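Local structure of ParB-C (Sulfolobus sp. NOB8H2, 4RS7) at residues S5-R8 with I13-L16; T51-L56 with K64-I69. The protein probably binds DNA through a histone-like fold, as the C-terminal domain of an archaeal plasmid DNA segregation protein. One frame throughout, in Å; residues are numbered along the deposited sequence.

How the interactions relate
The two contacts come one after the other along the chain. Interaction 1 joins helix 2-9 to helix 11-18 near the N-terminus. Interaction 2 joins helix 52-58 to helix 63-74 further on. Their centres are 36 Å apart, on opposite sides of the chain's centre, and their nearest atoms stay about 23 Å from each other. The long helix 24-50 runs between them in sequence and touches side chains of both. Both also reach the second subunit. There Ile13 of interaction 1 packs on Ile69 of the neighbouring subunit, a residue of interaction 2 in that copy. The dimer thus brings together regions that lie far apart within one chain.

Interaction 1: S5-R8 with I13-L16; sequences SLYR and IKKL
Tyr7 lies against the start of the Lys14 side chain, and the two side chains cross at about a right angle. The ring atom CD2 of Tyr7 is 3.7 Å from CA of Lys14. Tyr7 CD2 is also 3.8 Å from Lys14 CB. The ring thus rests on CA and CB of the lysine, and further out Lys14 CD comes within 4.0 Å of Tyr7 CB. The lysine chain leaves with CG anti to the backbone N (chi1 173°) and stays extended as far as CE. It turns only at chi4, and its NZ forms a salt bridge with Asp18. The contact joins two short successive helices, 2-9 and 11-18, in the N-terminal part of this histone-like domain. Ile13, a buried residue, adds a methyl. Its CG2 sits at the edge of the Tyr7 ring, near the ring plane, 4.3 Å from Tyr7 CE2. The same Ile13 CG2 meets Leu6 CD2 at 4.2 Å. No hydrogen bond links the two segments. Replacing Tyr7 by an alanine would probably open a gap beside the Lys14 methylenes and deprive Ile13 CG2 of its aromatic neighbour. On helix 24-50, Leu6 touches Val30 and Trp34, and Tyr7 touches Ala27.

Interaction 2: T51-L56 with K64-I69; sequences TVDLLL and KEREEI
Asp53 carries its CG anti to the backbone N (chi1 -167°), which brings the carboxylate to Arg66. In Arg66, CG instead stands anti to the carbonyl carbon, and the chain bends at chi3. CD and NE of the arginine therefore both lie beside one carboxylate oxygen. Asp53 OD1 forms a salt bridge with Arg66 NE at 3.2 Å. The same OD1 is 3.1 Å from Arg66 CD. The carboxylate and guanidinium planes stand 74° apart, so the two flat groups are not paired side by side. The other oxygen, Asp53 OD2, forms a salt bridge with Lys57, whose NZ also lies close to Arg66 NH2, and the carboxylate probably offsets these two like charges.

The rest of the contact is apolar. Leu56 CB lies 3.6 Å from Arg66 CG, so the arginine's methylenes cover the root of the leucine. Beyond it, Leu56 and Ile69 reach toward each other tip to tip, with Leu56 CD1 and Ile69 CD1 3.8 Å apart. Trp48 of helix 24-50 touches Asp53, Leu56 and Ile69, while Leu61, in the loop between the two helices, touches Leu56, Arg66 and Ile69. Met10 of the second subunit packs on Ile69.

The axes of the short segments 52-56 and 64-69 approach to 10.3 Å, with 140° between their directions. This is a roughly antiparallel helix pair joined by a short connection, a helical hairpin that follows helix 24-50 and touches its last turns through Trp48, in the histone-like fold of ParB-C.

Interaction 1: S5-R8 with I13-L16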
loop_
_atom_site.group_PDB
_atom_site.type_symbol
_atom_site.label_atom_id
_atom_site.label_comp_id
_atom_site.label_asym_id
_atom_site.label_seq_id
_atom_site.Cartn_x
_atom_site.Cartn_y
_atom_site.Cartn_z
ATOM N N SER A 5 -5.668 15.106 -15.132
ATOM C CA SER A 5 -5.024 14.768 -13.867
ATOM C C SER A 5 -4.341 13.412 -13.989
ATOM O O SER A 5 -3.193 13.245 -13.579
ATOM C CB SER A 5 -6.041 14.746 -12.727
ATOM O OG SER A 5 -6.519 16.049 -12.447
ATOM N N LEU A 6 -5.054 12.454 -14.569
ATOM C CA LEU A 6 -4.520 11.112 -14.772
ATOM C C LEU A 6 -3.236 11.143 -15.599
ATOM O O LEU A 6 -2.245 10.500 -15.248
ATOM C CB LEU A 6 -5.560 10.225 -15.456
ATOM C CG LEU A 6 -5.078 8.816 -15.807
ATOM C CD1 LEU A 6 -4.844 8.003 -14.538
ATOM C CD2 LEU A 6 -6.071 8.115 -16.722
ATOM N N TYR A 7 -3.255 11.896 -16.695
ATOM C CA TYR A 7 -2.102 11.966 -17.590
ATOM C C TYR A 7 -0.875 12.567 -16.912
ATOM O O TYR A 7 0.251 12.137 -17.163
ATOM C CB TYR A 7 -2.448 12.747 -18.856
ATOM C CG TYR A 7 -3.477 12.062 -19.727
ATOM C CD1 TYR A 7 -4.286 12.794 -20.585
ATOM C CD2 TYR A 7 -3.636 10.681 -19.693
ATOM C CE1 TYR A 7 -5.227 12.172 -21.384
ATOM C CE2 TYR A 7 -4.574 10.050 -20.488
ATOM C CZ TYR A 7 -5.368 10.803 -21.331
ATOM O OH TYR A 7 -6.304 10.187 -22.128
ATOM N N ARG A 8 -1.087 13.567 -16.061
ATOM C CA ARG A 8 0.024 14.153 -15.318
ATOM C C ARG A 8 0.618 13.145 -14.342
ATOM O O ARG A 8 1.838 13.073 -14.172
ATOM C CB ARG A 8 -0.409 15.424 -14.578
ATOM C CG ARG A 8 -0.471 16.665 -15.464
ATOM C CD ARG A 8 -0.703 17.927 -14.641
ATOM N NE ARG A 8 -1.989 17.894 -13.950
ATOM C CZ ARG A 8 -3.113 18.410 -14.437
ATOM N NH1 ARG A 8 -3.116 19.007 -15.624
ATOM N NH2 ARG A 8 -4.237 18.333 -13.737
ATOM N N ILE A 13 0.413 6.096 -19.325
ATOM C CA ILE A 13 -0.943 5.970 -19.843
ATOM C C ILE A 13 -1.218 7.021 -20.918
ATOM O O ILE A 13 -1.830 6.727 -21.949
ATOM C CB ILE A 13 -1.988 6.086 -18.719
ATOM C CG1 ILE A 13 -1.799 4.957 -17.701
ATOM C CG2 ILE A 13 -3.395 6.059 -19.297
ATOM C CD1 ILE A 13 -2.049 3.566 -18.264
ATOM N N LYS A 14 -0.763 8.244 -20.667
ATOM C CA LYS A 14 -0.830 9.307 -21.662
ATOM C C LYS A 14 -0.196 8.853 -22.975
ATOM O O LYS A 14 -0.776 9.023 -24.052
ATOM C CB LYS A 14 -0.124 10.561 -21.142
ATOM C CG LYS A 14 0.015 11.674 -22.172
ATOM C CD LYS A 14 0.548 12.949 -21.539
ATOM C CE LYS A 14 0.828 14.007 -22.589
ATOM N NZ LYS A 14 -0.291 14.104 -23.556
ATOM N N LYS A 15 0.995 8.272 -22.877
ATOM C CA LYS A 15 1.715 7.799 -24.051
ATOM C C LYS A 15 0.915 6.737 -24.812
ATOM O O LYS A 15 0.779 6.811 -26.031
ATOM C CB LYS A 15 3.095 7.268 -23.650
ATOM C CG LYS A 15 3.879 6.615 -24.779
ATOM C CD LYS A 15 5.309 6.313 -24.339
ATOM C CE LYS A 15 6.097 5.626 -25.443
ATOM N NZ LYS A 15 7.566 5.777 -25.255
ATOM N N LEU A 16 0.378 5.757 -24.092
ATOM C CA LEU A 16 -0.405 4.699 -24.722
ATOM C C LEU A 16 -1.607 5.253 -25.488
ATOM O O LEU A 16 -1.917 4.792 -26.584
ATOM C CB LEU A 16 -0.847 3.650 -23.694
ATOM C CG LEU A 16 0.257 2.744 -23.137
ATOM C CD1 LEU A 16 -0.263 1.861 -22.006
ATOM C CD2 LEU A 16 0.878 1.892 -24.241
#

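Interaction 2: T51-L56 with K64-I69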
loop_
_atom_site.group_PDB
_atom_site.type_symbol
_atom_site.label_atom_id
_atom_site.label_comp_id
_atom_site.label_asym_id
_atom_site.label_seq_id
_atom_site.Cartn_x
_atom_site.Cartn_y
_atom_site.Cartn_z
ATOM N N THR A 51 -4.822 1.909 15.941
ATOM C CA THR A 51 -4.330 0.762 16.691
ATOM C C THR A 51 -2.912 0.985 17.205
ATOM O O THR A 51 -2.719 1.563 18.272
ATOM C CB THR A 51 -4.401 -0.553 15.871
ATOM O OG1 THR A 51 -3.665 -0.411 14.650
ATOM C CG2 THR A 51 -5.851 -0.912 15.551
ATOM N N VAL A 52 -1.924 0.534 16.441
ATOM C CA VAL A 52 -0.540 0.602 16.896
ATOM C C VAL A 52 -0.063 2.026 17.187
ATOM O O VAL A 52 0.735 2.235 18.100
ATOM C CB VAL A 52 0.423 -0.085 15.914
ATOM C CG1 VAL A 52 1.849 -0.040 16.456
ATOM C CG2 VAL A 52 -0.010 -1.518 15.679
ATOM N N ASP A 53 -0.546 3.008 16.429
ATOM C CA ASP A 53 -0.121 4.384 16.677
ATOM C C ASP A 53 -0.531 4.831 18.079
ATOM O O ASP A 53 0.184 5.591 18.728
ATOM C CB ASP A 53 -0.679 5.352 15.635
ATOM C CG ASP A 53 -0.001 6.714 15.687
ATOM O OD1 ASP A 53 1.246 6.760 15.690
ATOM O OD2 ASP A 53 -0.711 7.740 15.724
ATOM N N LEU A 54 -1.684 4.361 18.542
ATOM C CA LEU A 54 -2.173 4.746 19.861
ATOM C C LEU A 54 -1.297 4.120 20.935
ATOM O O LEU A 54 -0.897 4.780 21.894
ATOM C CB LEU A 54 -3.628 4.318 20.051
ATOM C CG LEU A 54 -4.648 4.938 19.095
ATOM C CD1 LEU A 54 -6.030 4.345 19.343
ATOM C CD2 LEU A 54 -4.674 6.451 19.229
ATOM N N LEU A 55 -1.002 2.839 20.761
ATOM C CA LEU A 55 -0.114 2.122 21.665
ATOM C C LEU A 55 1.233 2.835 21.817
ATOM O O LEU A 55 1.690 3.081 22.932
ATOM C CB LEU A 55 0.089 0.687 21.170
ATOM C CG LEU A 55 1.074 -0.196 21.931
ATOM C CD1 LEU A 55 0.585 -0.449 23.351
ATOM C CD2 LEU A 55 1.280 -1.505 21.187
ATOM N N LEU A 56 1.859 3.175 20.695
ATOM C CA LEU A 56 3.172 3.813 20.725
ATOM C C LEU A 56 3.103 5.226 21.299
ATOM O O LEU A 56 4.055 5.702 21.913
ATOM C CB LEU A 56 3.795 3.831 19.331
ATOM C CG LEU A 56 3.965 2.449 18.700
ATOM C CD1 LEU A 56 4.492 2.572 17.284
ATOM C CD2 LEU A 56 4.890 1.587 19.551
ATOM N N LYS A 64 7.999 11.071 14.705
ATOM C CA LYS A 64 8.994 10.550 13.774
ATOM C C LYS A 64 9.329 9.099 14.087
ATOM O O LYS A 64 9.477 8.280 13.185
ATOM C CB LYS A 64 10.262 11.408 13.795
ATOM C CG LYS A 64 11.371 10.895 12.885
ATOM C CD LYS A 64 10.871 10.686 11.461
ATOM C CE LYS A 64 11.997 10.212 10.549
ATOM N NZ LYS A 64 11.557 10.142 9.128
ATOM N N GLU A 65 9.447 8.792 15.373
ATOM C CA GLU A 65 9.750 7.439 15.823
ATOM C C GLU A 65 8.614 6.475 15.485
ATOM O O GLU A 65 8.850 5.336 15.093
ATOM C CB GLU A 65 10.029 7.424 17.326
ATOM C CG GLU A 65 11.315 8.152 17.707
ATOM C CD GLU A 65 11.384 8.502 19.182
ATOM O OE1 GLU A 65 10.363 8.350 19.889
ATOM O OE2 GLU A 65 12.465 8.936 19.633
ATOM N N ARG A 66 7.378 6.934 15.634
ATOM C CA ARG A 66 6.229 6.091 15.322
ATOM C C ARG A 66 6.125 5.839 13.827
ATOM O O ARG A 66 5.797 4.734 13.403
ATOM C CB ARG A 66 4.939 6.717 15.837
ATOM C CG ARG A 66 4.769 6.612 17.340
ATOM C CD ARG A 66 3.506 7.341 17.789
ATOM N NE ARG A 66 3.360 8.643 17.144
ATOM C CZ ARG A 66 3.566 9.802 17.759
ATOM N NH1 ARG A 66 3.918 9.812 19.031
ATOM N NH2 ARG A 66 3.412 10.946 17.110
ATOM N N GLU A 67 6.408 6.870 13.036
ATOM C CA GLU A 67 6.372 6.760 11.584
ATOM C C GLU A 67 7.408 5.759 11.083
ATOM O O GLU A 67 7.155 5.016 10.138
ATOM C CB GLU A 67 6.594 8.133 10.938
ATOM C CG GLU A 67 6.927 8.084 9.461
ATOM C CD GLU A 67 7.025 9.467 8.834
ATOM O OE1 GLU A 67 6.179 10.332 9.146
ATOM O OE2 GLU A 67 7.955 9.689 8.032
ATOM N N GLU A 68 8.577 5.747 11.718
ATOM C CA GLU A 68 9.624 4.798 11.365
ATOM C C GLU A 68 9.145 3.368 11.578
ATOM O O GLU A 68 9.429 2.477 10.779
ATOM C CB GLU A 68 10.885 5.063 12.191
ATOM C CG GLU A 68 11.584 6.359 11.821
ATOM C CD GLU A 68 12.745 6.698 12.736
ATOM O OE1 GLU A 68 12.931 6.007 13.761
ATOM O OE2 GLU A 68 13.475 7.663 12.423
ATOM N N ILE A 69 8.416 3.155 12.666
ATOM C CA ILE A 69 7.883 1.836 12.963
ATOM C C ILE A 69 6.815 1.415 11.945
ATOM O O ILE A 69 6.786 0.262 11.512
ATOM C CB ILE A 69 7.374 1.753 14.420
ATOM C CG1 ILE A 69 8.567 1.867 15.379
ATOM C CG2 ILE A 69 6.626 0.447 14.656
ATOM C CD1 ILE A 69 8.206 1.781 16.844
#